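Local coordinates for protein phenolic acid decarboxylase (Sedimentibacter hydroxybenzoicus, PDB 7AE5) that catalyses the reversible, non-oxidative decarboxylation of 4-hydroxybenzoate and 3,4-dihydroxybenzoate, as a UbiD-family enzyme that uses prenylated FMN and manganese, at residues C[203-209]-C[257-263]; C[61-67]-C[302-308]. All coordinates share one frame; numbering follows the deposited sequence.

Contact 1 (C[203-209]-C[257-263])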
ATOM      1  N   ILE C 203     -25.742 -22.308 -42.086  1.00 67.10           N
ATOM      2  CA  ILE C 203     -25.768 -22.696 -40.681  1.00 66.46           C
ATOM      3  C   ILE C 203     -27.087 -23.403 -40.399  1.00 63.61           C
ATOM      4  O   ILE C 203     -28.051 -23.305 -41.162  1.00 61.65           O
ATOM      5  CB  ILE C 203     -25.599 -21.500 -39.709  1.00 65.10           C
ATOM      6  CG1 ILE C 203     -26.929 -20.773 -39.506  1.00 60.67           C
ATOM      7  CG2 ILE C 203     -24.521 -20.536 -40.188  1.00 68.15           C
ATOM      8  CD1 ILE C 203     -26.878 -19.716 -38.429  1.00 59.30           C
ATOM      9  N   ALA C 204     -27.114 -24.127 -39.284  1.00 55.74           N
ATOM     10  CA  ALA C 204     -28.323 -24.752 -38.770  1.00 54.01           C
ATOM     11  C   ALA C 204     -28.544 -24.297 -37.335  1.00 52.90           C
ATOM     12  O   ALA C 204     -27.606 -24.267 -36.533  1.00 55.12           O
ATOM     13  CB  ALA C 204     -28.236 -26.279 -38.832  1.00 56.88           C
ATOM     14  N   ILE C 205     -29.783 -23.936 -37.020  1.00 54.25           N
ATOM     15  CA  ILE C 205     -30.152 -23.415 -35.707  1.00 53.10           C
ATOM     16  C   ILE C 205     -31.152 -24.388 -35.098  1.00 54.70           C
ATOM     17  O   ILE C 205     -32.296 -24.479 -35.561  1.00 54.78           O
ATOM     18  CB  ILE C 205     -30.738 -22.000 -35.796  1.00 50.19           C
ATOM     19  CG1 ILE C 205     -29.728 -21.040 -36.424  1.00 49.60           C
ATOM     20  CG2 ILE C 205     -31.151 -21.503 -34.424  1.00 49.24           C
ATOM     21  CD1 ILE C 205     -30.338 -19.735 -36.878  1.00 48.16           C
ATOM     22  N   THR C 206     -30.728 -25.113 -34.067  1.00 58.89           N
ATOM     23  CA  THR C 206     -31.569 -26.109 -33.419  1.00 61.19           C
ATOM     24  C   THR C 206     -32.104 -25.575 -32.097  1.00 61.03           C
ATOM     25  O   THR C 206     -31.365 -24.975 -31.309  1.00 58.86           O
ATOM     26  CB  THR C 206     -30.801 -27.412 -33.183  1.00 63.87           C
ATOM     27  OG1 THR C 206     -29.829 -27.218 -32.148  1.00 64.81           O
ATOM     28  CG2 THR C 206     -30.101 -27.854 -34.461  1.00 64.40           C
ATOM     29  N   ILE C 207     -33.397 -25.799 -31.862  1.00 55.74           N
ATOM     30  CA  ILE C 207     -34.098 -25.307 -30.683  1.00 54.47           C
ATOM     31  C   ILE C 207     -34.798 -26.480 -30.012  1.00 56.39           C
ATOM     32  O   ILE C 207     -35.394 -27.327 -30.689  1.00 58.56           O
ATOM     33  CB  ILE C 207     -35.113 -24.203 -31.051  1.00 53.76           C
ATOM     34  CG1 ILE C 207     -34.416 -23.070 -31.810  1.00 50.25           C
ATOM     35  CG2 ILE C 207     -35.808 -23.668 -29.807  1.00 53.13           C
ATOM     36  CD1 ILE C 207     -35.364 -22.157 -32.558  1.00 49.49           C
ATOM     37  N   GLY C 208     -34.725 -26.533 -28.684  1.00 52.12           N
ATOM     38  CA  GLY C 208     -35.339 -27.614 -27.936  1.00 53.09           C
ATOM     39  C   GLY C 208     -34.547 -28.901 -28.032  1.00 54.15           C
ATOM     40  O   GLY C 208     -34.831 -29.748 -28.883  1.00 55.68           O
ATOM     41  N   ASN C 209     -33.556 -29.067 -27.158  1.00 56.32           N
ATOM     42  CA  ASN C 209     -32.596 -30.150 -27.285  1.00 57.17           C
ATOM     43  C   ASN C 209     -32.439 -30.901 -25.971  1.00 57.21           C
ATOM     44  O   ASN C 209     -32.852 -30.438 -24.903  1.00 56.30           O
ATOM     45  CB  ASN C 209     -31.222 -29.629 -27.730  1.00 56.46           C
ATOM     46  CG  ASN C 209     -31.209 -29.172 -29.172  1.00 56.96           C
ATOM     47  OD1 ASN C 209     -31.410 -29.969 -30.089  1.00 58.19           O
ATOM     48  ND2 ASN C 209     -30.961 -27.886 -29.384  1.00 57.27           N
ATOM     49  N   SER C 257     -34.208 -32.699 -31.940  1.00 62.35           N
ATOM     50  CA  SER C 257     -34.532 -31.296 -31.725  1.00 60.64           C
ATOM     51  C   SER C 257     -35.996 -31.019 -32.022  1.00 61.16           C
ATOM     52  O   SER C 257     -36.579 -31.569 -32.962  1.00 62.67           O
ATOM     53  CB  SER C 257     -33.664 -30.397 -32.597  1.00 59.75           C
ATOM     54  OG  SER C 257     -32.301 -30.722 -32.444  1.00 59.53           O
ATOM     55  N   GLU C 258     -36.584 -30.138 -31.217  1.00 60.22           N
ATOM     56  CA  GLU C 258     -37.964 -29.746 -31.452  1.00 60.62           C
ATOM     57  C   GLU C 258     -38.092 -28.938 -32.735  1.00 60.47           C
ATOM     58  O   GLU C 258     -39.054 -29.114 -33.489  1.00 61.61           O
ATOM     59  CB  GLU C 258     -38.488 -28.955 -30.258  1.00 59.37           C
ATOM     60  CG  GLU C 258     -38.511 -29.754 -28.967  1.00 59.62           C
ATOM     61  CD  GLU C 258     -39.845 -30.423 -28.725  1.00 61.08           C
ATOM     62  OE1 GLU C 258     -40.764 -30.239 -29.548  1.00 61.86           O
ATOM     63  OE2 GLU C 258     -39.979 -31.128 -27.705  1.00 61.48           O
ATOM     64  N   VAL C 259     -37.134 -28.050 -33.000  1.00 56.17           N
ATOM     65  CA  VAL C 259     -37.150 -27.186 -34.177  1.00 55.87           C
ATOM     66  C   VAL C 259     -35.735 -27.108 -34.735  1.00 55.46           C
ATOM     67  O   VAL C 259     -34.763 -27.023 -33.978  1.00 54.50           O
ATOM     68  CB  VAL C 259     -37.683 -25.774 -33.844  1.00 54.39           C
ATOM     69  CG1 VAL C 259     -37.681 -24.887 -35.078  1.00 54.11           C
ATOM     70  CG2 VAL C 259     -39.082 -25.839 -33.246  1.00 54.87           C
ATOM     71  N   VAL C 260     -35.617 -27.147 -36.062  1.00 59.69           N
ATOM     72  CA  VAL C 260     -34.346 -26.955 -36.750  1.00 59.42           C
ATOM     73  C   VAL C 260     -34.531 -25.858 -37.790  1.00 58.92           C
ATOM     74  O   VAL C 260     -35.447 -25.929 -38.616  1.00 59.85           O
ATOM     75  CB  VAL C 260     -33.841 -28.249 -37.416  1.00 61.16           C
ATOM     76  CG1 VAL C 260     -32.517 -27.998 -38.123  1.00 60.93           C
ATOM     77  CG2 VAL C 260     -33.696 -29.360 -36.387  1.00 61.73           C
ATOM     78  N   LEU C 261     -33.668 -24.848 -37.745  1.00 60.63           N
ATOM     79  CA  LEU C 261     -33.719 -23.716 -38.668  1.00 60.75           C
ATOM     80  C   LEU C 261     -32.508 -23.803 -39.588  1.00 61.85           C
ATOM     81  O   LEU C 261     -31.391 -23.455 -39.194  1.00 62.41           O
ATOM     82  CB  LEU C 261     -33.743 -22.392 -37.911  1.00 60.28           C
ATOM     83  CG  LEU C 261     -34.806 -22.224 -36.827  1.00 59.24           C
ATOM     84  CD1 LEU C 261     -34.807 -20.800 -36.300  1.00 58.77           C
ATOM     85  CD2 LEU C 261     -36.172 -22.590 -37.370  1.00 58.63           C
ATOM     86  N   GLU C 262     -32.730 -24.265 -40.814  1.00 63.26           N
ATOM     87  CA  GLU C 262     -31.669 -24.340 -41.807  1.00 64.28           C
ATOM     88  C   GLU C 262     -31.653 -23.060 -42.630  1.00 64.35           C
ATOM     89  O   GLU C 262     -32.688 -22.638 -43.157  1.00 63.75           O
ATOM     90  CB  GLU C 262     -31.857 -25.561 -42.708  1.00 65.04           C
ATOM     91  CG  GLU C 262     -31.901 -26.873 -41.943  1.00 65.98           C
ATOM     92  CD  GLU C 262     -32.093 -28.074 -42.846  1.00 68.13           C
ATOM     93  OE1 GLU C 262     -31.817 -27.958 -44.059  1.00 68.86           O
ATOM     94  OE2 GLU C 262     -32.517 -29.135 -42.341  1.00 69.15           O
ATOM     95  N   GLY C 263     -30.486 -22.442 -42.727  1.00 61.61           N
ATOM     96  CA  GLY C 263     -30.376 -21.201 -43.455  1.00 61.63           C
ATOM     97  C   GLY C 263     -28.936 -20.845 -43.740  1.00 62.60           C
ATOM     98  O   GLY C 263     -28.054 -21.704 -43.730  1.00 63.40           O
TER
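S257 OG donates to N209 OD1 at 2.6 Å, in the plane of the amide carbonyl, with P254 O a competing acceptor for the same single proton. This bond closes one end of an antiparallel strand pair with a classic beta bulge, part of the larger sheet of the FMN-binding Rift-related domain. The bulge is defined by E258 and V259 both facing I207: V259 N bonds I207 O at 3.0 Å, while E258 N turns to G208 O at 2.9 Å, in the carbonyl plane on a lone pair. G208 has a phi of 75°, and a beta carbon on it would come within 2.6 Å of E258 CG, too close; the E258 carboxylate reaches on to a salt bridge with R9. Beyond the bulge the register is regular, with two-way backbone bonds at I205–L261 and I203–G263.

The strand axes run at 165°. I203, I205, I207, V259 and L261 share one face. L261 CB sits 3.7 Å from I205 CB, and L261 CD1 meets I207 CD1 at 4.0 Å, the side chains crossing obliquely, while V259 packs on I207; strand 287-299 sets I294 and I297 against L261. I203 is near M184, a predicted prenylated-FMN-binding residue. The other face holds A204, T206, V260 and E262, whose carboxylate bonds L247 N and D246 N. With T206 chi1 at 71°, OG1 sits between backbone N and carbonyl carbon, meets S147 O and accepts N209 ND2 at 3.1 Å, lying somewhat out of that amide's plane. Held at OD1 by S257 and at ND2 by T206 OG1, the amide should be fixed in rotation.

Contact 2 (C[61-67]-C[302-308]); sequences YSVVTNV and NPIFENL
Y61 lays one face of its ring over the start of the 302-308 segment: P303 CD is 3.6 Å from the ring centroid and 23° off the normal, and N302 CA adds a second CH-pi contact over the same face at 4.2 Å. A chi1 of -76°, with CG anti to the carbonyl carbon, sets the ring there. An alanine here would strip P303 and N302 of this aromatic cover and is likely to loosen the hold on the loop leading into strand 304-306. V64 carries the middle of the strand. Its CG1 touches I304 CG2 at 3.7 Å and lies 3.9 Å from E306 CB, on the face where L8 and L12 of helix 8-17 close in. On the other face, V63 CG2 approaches F305 CD2 at 3.9 Å, the side chains side by side and pointing the same way. F305 N bonds S62 O at 2.9 Å, and F305 O accepts V64 N at 3.1 Å. N307 N meets V64 O at 3.0 Å. F305 bonds the two residues flanking its partner V63, and V64 those flanking E306: the mark of parallel beta pairing, adding strand 304-306, outermost within this chain, to a four-stranded mixed sheet.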
ATOM      1  N   TYR C  61     -48.491 -23.187 -30.153  1.00 75.54           N
ATOM      2  CA  TYR C  61     -47.581 -24.174 -29.574  1.00 74.70           C
ATOM      3  C   TYR C  61     -47.133 -23.783 -28.167  1.00 73.30           C
ATOM      4  O   TYR C  61     -47.710 -22.875 -27.560  1.00 73.33           O
ATOM      5  CB  TYR C  61     -46.396 -24.343 -30.523  1.00 73.72           C
ATOM      6  CG  TYR C  61     -46.733 -25.171 -31.742  1.00 75.41           C
ATOM      7  CD1 TYR C  61     -47.862 -25.996 -31.755  1.00 77.48           C
ATOM      8  CD2 TYR C  61     -46.017 -25.010 -32.926  1.00 75.15           C
ATOM      9  CE1 TYR C  61     -48.193 -26.737 -32.869  1.00 79.16           C
ATOM     10  CE2 TYR C  61     -46.349 -25.724 -34.059  1.00 76.87           C
ATOM     11  CZ  TYR C  61     -47.437 -26.593 -34.023  1.00 78.84           C
ATOM     12  OH  TYR C  61     -47.781 -27.313 -35.144  1.00 80.70           O
ATOM     13  N   SER C  62     -46.114 -24.455 -27.637  1.00 64.42           N
ATOM     14  CA  SER C  62     -45.756 -24.341 -26.229  1.00 63.43           C
ATOM     15  C   SER C  62     -44.425 -23.621 -26.028  1.00 61.16           C
ATOM     16  O   SER C  62     -43.619 -23.468 -26.950  1.00 60.37           O
ATOM     17  CB  SER C  62     -45.681 -25.727 -25.575  1.00 64.23           C
ATOM     18  OG  SER C  62     -46.639 -26.609 -26.132  1.00 66.39           O
ATOM     19  N   VAL C  63     -44.206 -23.187 -24.785  1.00 52.56           N
ATOM     20  CA  VAL C  63     -42.962 -22.564 -24.345  1.00 50.51           C
ATOM     21  C   VAL C  63     -42.542 -23.209 -23.031  1.00 50.15           C
ATOM     22  O   VAL C  63     -43.382 -23.465 -22.162  1.00 51.26           O
ATOM     23  CB  VAL C  63     -43.115 -21.036 -24.173  1.00 49.90           C
ATOM     24  CG1 VAL C  63     -41.970 -20.459 -23.343  1.00 48.16           C
ATOM     25  CG2 VAL C  63     -43.168 -20.354 -25.519  1.00 49.97           C
ATOM     26  N   VAL C  64     -41.246 -23.483 -22.890  1.00 50.36           N
ATOM     27  CA  VAL C  64     -40.674 -23.951 -21.636  1.00 49.87           C
ATOM     28  C   VAL C  64     -39.421 -23.133 -21.342  1.00 47.96           C
ATOM     29  O   VAL C  64     -38.640 -22.824 -22.249  1.00 47.09           O
ATOM     30  CB  VAL C  64     -40.370 -25.468 -21.670  1.00 50.64           C
ATOM     31  CG1 VAL C  64     -39.208 -25.784 -22.601  1.00 49.79           C
ATOM     32  CG2 VAL C  64     -40.101 -25.994 -20.263  1.00 50.64           C
ATOM     33  N   THR C  65     -39.248 -22.752 -20.078  1.00 48.51           N
ATOM     34  CA  THR C  65     -38.145 -21.889 -19.680  1.00 46.83           C
ATOM     35  C   THR C  65     -37.598 -22.347 -18.334  1.00 46.45           C
ATOM     36  O   THR C  65     -38.236 -23.115 -17.610  1.00 47.59           O
ATOM     37  CB  THR C  65     -38.578 -20.416 -19.611  1.00 46.60           C
ATOM     38  OG1 THR C  65     -37.421 -19.575 -19.532  1.00 45.04           O
ATOM     39  CG2 THR C  65     -39.463 -20.173 -18.398  1.00 47.47           C
ATOM     40  N   ASN C  66     -36.397 -21.856 -18.013  1.00 46.26           N
ATOM     41  CA  ASN C  66     -35.684 -22.220 -16.784  1.00 45.70           C
ATOM     42  C   ASN C  66     -35.445 -23.726 -16.710  1.00 46.42           C
ATOM     43  O   ASN C  66     -35.507 -24.333 -15.638  1.00 46.94           O
ATOM     44  CB  ASN C  66     -36.420 -21.720 -15.539  1.00 46.23           C
ATOM     45  CG  ASN C  66     -35.484 -21.463 -14.371  1.00 45.18           C
ATOM     46  OD1 ASN C  66     -34.427 -20.854 -14.534  1.00 43.71           O
ATOM     47  ND2 ASN C  66     -35.866 -21.931 -13.188  1.00 46.04           N
ATOM     48  N   VAL C  67     -35.163 -24.335 -17.864  1.00 43.19           N
ATOM     49  CA  VAL C  67     -34.950 -25.778 -17.918  1.00 44.13           C
ATOM     50  C   VAL C  67     -33.687 -26.163 -17.156  1.00 43.30           C
ATOM     51  O   VAL C  67     -33.676 -27.144 -16.402  1.00 44.16           O
ATOM     52  CB  VAL C  67     -34.902 -26.250 -19.383  1.00 44.62           C
ATOM     53  CG1 VAL C  67     -34.470 -27.705 -19.465  1.00 45.61           C
ATOM     54  CG2 VAL C  67     -36.253 -26.047 -20.052  1.00 45.72           C
ATOM     55  N   ASN C 302     -46.138 -30.602 -32.895  1.00 79.43           N
ATOM     56  CA  ASN C 302     -46.369 -29.789 -31.706  1.00 78.08           C
ATOM     57  C   ASN C 302     -45.049 -29.458 -31.002  1.00 76.35           C
ATOM     58  O   ASN C 302     -44.838 -29.851 -29.853  1.00 76.11           O
ATOM     59  CB  ASN C 302     -47.336 -30.476 -30.751  1.00 79.23           C
ATOM     60  CG  ASN C 302     -48.788 -30.344 -31.189  1.00 80.49           C
ATOM     61  OD1 ASN C 302     -49.587 -29.671 -30.535  1.00 80.14           O
ATOM     62  ND2 ASN C 302     -49.136 -30.989 -32.297  1.00 82.07           N
ATOM     63  N   PRO C 303     -44.146 -28.734 -31.665  1.00 62.81           N
ATOM     64  CA  PRO C 303     -42.841 -28.455 -31.061  1.00 61.28           C
ATOM     65  C   PRO C 303     -42.958 -27.551 -29.849  1.00 59.79           C
ATOM     66  O   PRO C 303     -43.921 -26.800 -29.677  1.00 59.59           O
ATOM     67  CB  PRO C 303     -42.060 -27.767 -32.186  1.00 60.53           C
ATOM     68  CG  PRO C 303     -43.098 -27.203 -33.074  1.00 61.02           C
ATOM     69  CD  PRO C 303     -44.270 -28.130 -33.002  1.00 62.85           C
ATOM     70  N   ILE C 304     -41.932 -27.627 -29.007  1.00 56.50           N
ATOM     71  CA  ILE C 304     -41.868 -26.895 -27.750  1.00 55.12           C
ATOM     72  C   ILE C 304     -40.724 -25.896 -27.846  1.00 53.34           C
ATOM     73  O   ILE C 304     -39.565 -26.285 -28.031  1.00 53.09           O
ATOM     74  CB  ILE C 304     -41.677 -27.841 -26.556  1.00 55.49           C
ATOM     75  CG1 ILE C 304     -42.922 -28.713 -26.373  1.00 57.25           C
ATOM     76  CG2 ILE C 304     -41.388 -27.047 -25.302  1.00 53.93           C
ATOM     77  CD1 ILE C 304     -42.689 -29.957 -25.543  1.00 58.11           C
ATOM     78  N   PHE C 305     -41.051 -24.612 -27.720  1.00 53.63           N
ATOM     79  CA  PHE C 305     -40.062 -23.541 -27.809  1.00 51.97           C
ATOM     80  C   PHE C 305     -39.302 -23.479 -26.491  1.00 50.89           C
ATOM     81  O   PHE C 305     -39.750 -22.850 -25.528  1.00 50.21           O
ATOM     82  CB  PHE C 305     -40.742 -22.212 -28.125  1.00 51.26           C
ATOM     83  CG  PHE C 305     -39.791 -21.050 -28.267  1.00 49.66           C
ATOM     84  CD1 PHE C 305     -38.471 -21.252 -28.644  1.00 49.49           C
ATOM     85  CD2 PHE C 305     -40.222 -19.753 -28.033  1.00 48.69           C
ATOM     86  CE1 PHE C 305     -37.600 -20.184 -28.777  1.00 49.79           C
ATOM     87  CE2 PHE C 305     -39.355 -18.680 -28.167  1.00 48.27           C
ATOM     88  CZ  PHE C 305     -38.043 -18.897 -28.539  1.00 49.18           C
ATOM     89  N   GLU C 306     -38.144 -24.133 -26.446  1.00 58.86           N
ATOM     90  CA  GLU C 306     -37.289 -24.100 -25.265  1.00 57.88           C
ATOM     91  C   GLU C 306     -36.453 -22.828 -25.309  1.00 57.48           C
ATOM     92  O   GLU C 306     -35.500 -22.727 -26.088  1.00 58.38           O
ATOM     93  CB  GLU C 306     -36.402 -25.341 -25.204  1.00 58.55           C
ATOM     94  CG  GLU C 306     -35.555 -25.423 -23.938  1.00 57.65           C
ATOM     95  CD  GLU C 306     -34.302 -26.261 -24.112  1.00 58.24           C
ATOM     96  OE1 GLU C 306     -34.069 -26.767 -25.229  1.00 58.97           O
ATOM     97  OE2 GLU C 306     -33.549 -26.418 -23.127  1.00 58.14           O
ATOM     98  N   ASN C 307     -36.815 -21.853 -24.480  1.00 48.20           N
ATOM     99  CA  ASN C 307     -36.140 -20.567 -24.448  1.00 48.43           C
ATOM    100  C   ASN C 307     -35.649 -20.283 -23.037  1.00 48.04           C
ATOM    101  O   ASN C 307     -36.072 -20.917 -22.067  1.00 47.39           O
ATOM    102  CB  ASN C 307     -37.059 -19.438 -24.929  1.00 47.93           C
ATOM    103  CG  ASN C 307     -36.318 -18.389 -25.730  1.00 48.45           C
ATOM    104  OD1 ASN C 307     -35.324 -18.685 -26.395  1.00 49.35           O
ATOM    105  ND2 ASN C 307     -36.805 -17.155 -25.682  1.00 47.83           N
ATOM    106  N   LEU C 308     -34.750 -19.307 -22.934  1.00 49.36           N
ATOM    107  CA  LEU C 308     -34.052 -19.008 -21.693  1.00 49.13           C
ATOM    108  C   LEU C 308     -34.253 -17.550 -21.315  1.00 48.55           C
ATOM    109  O   LEU C 308     -34.185 -16.662 -22.171  1.00 48.79           O
ATOM    110  CB  LEU C 308     -32.549 -19.324 -21.829  1.00 50.19           C
ATOM    111  CG  LEU C 308     -31.505 -18.766 -20.852  1.00 50.23           C
ATOM    112  CD1 LEU C 308     -30.319 -19.707 -20.798  1.00 51.11           C
ATOM    113  CD2 LEU C 308     -31.019 -17.372 -21.250  1.00 50.47           C
TER
HETATM  114  O   HOH W   1     -34.744 -23.029 -20.523  1.00 52.35           O

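Overall arrangement
Along the chain the order is 61-67, 203-209, 257-263, 302-308, so contact 1 is nested inside the loop closed by contact 2. Their centres are 13 Å apart, on the same side of the chain's centre. Contact 1 belongs to the large antiparallel sheet of the Rift-related domain; contact 2 belongs to the mixed sheet of strands 21-24, 50-53, 62-65 and 304-306, where a strand from the Rift-related range joins strands of the N-terminal range. Two carboxylates probably bridge the sheets: E258 OE1 to I304 N at 2.9 Å, and E306 OE1 to N209 N at 3.0 Å. Strand 287-299, beside 259-265, is followed by a short loop, 300-303, through which the chain passes into the mixed sheet.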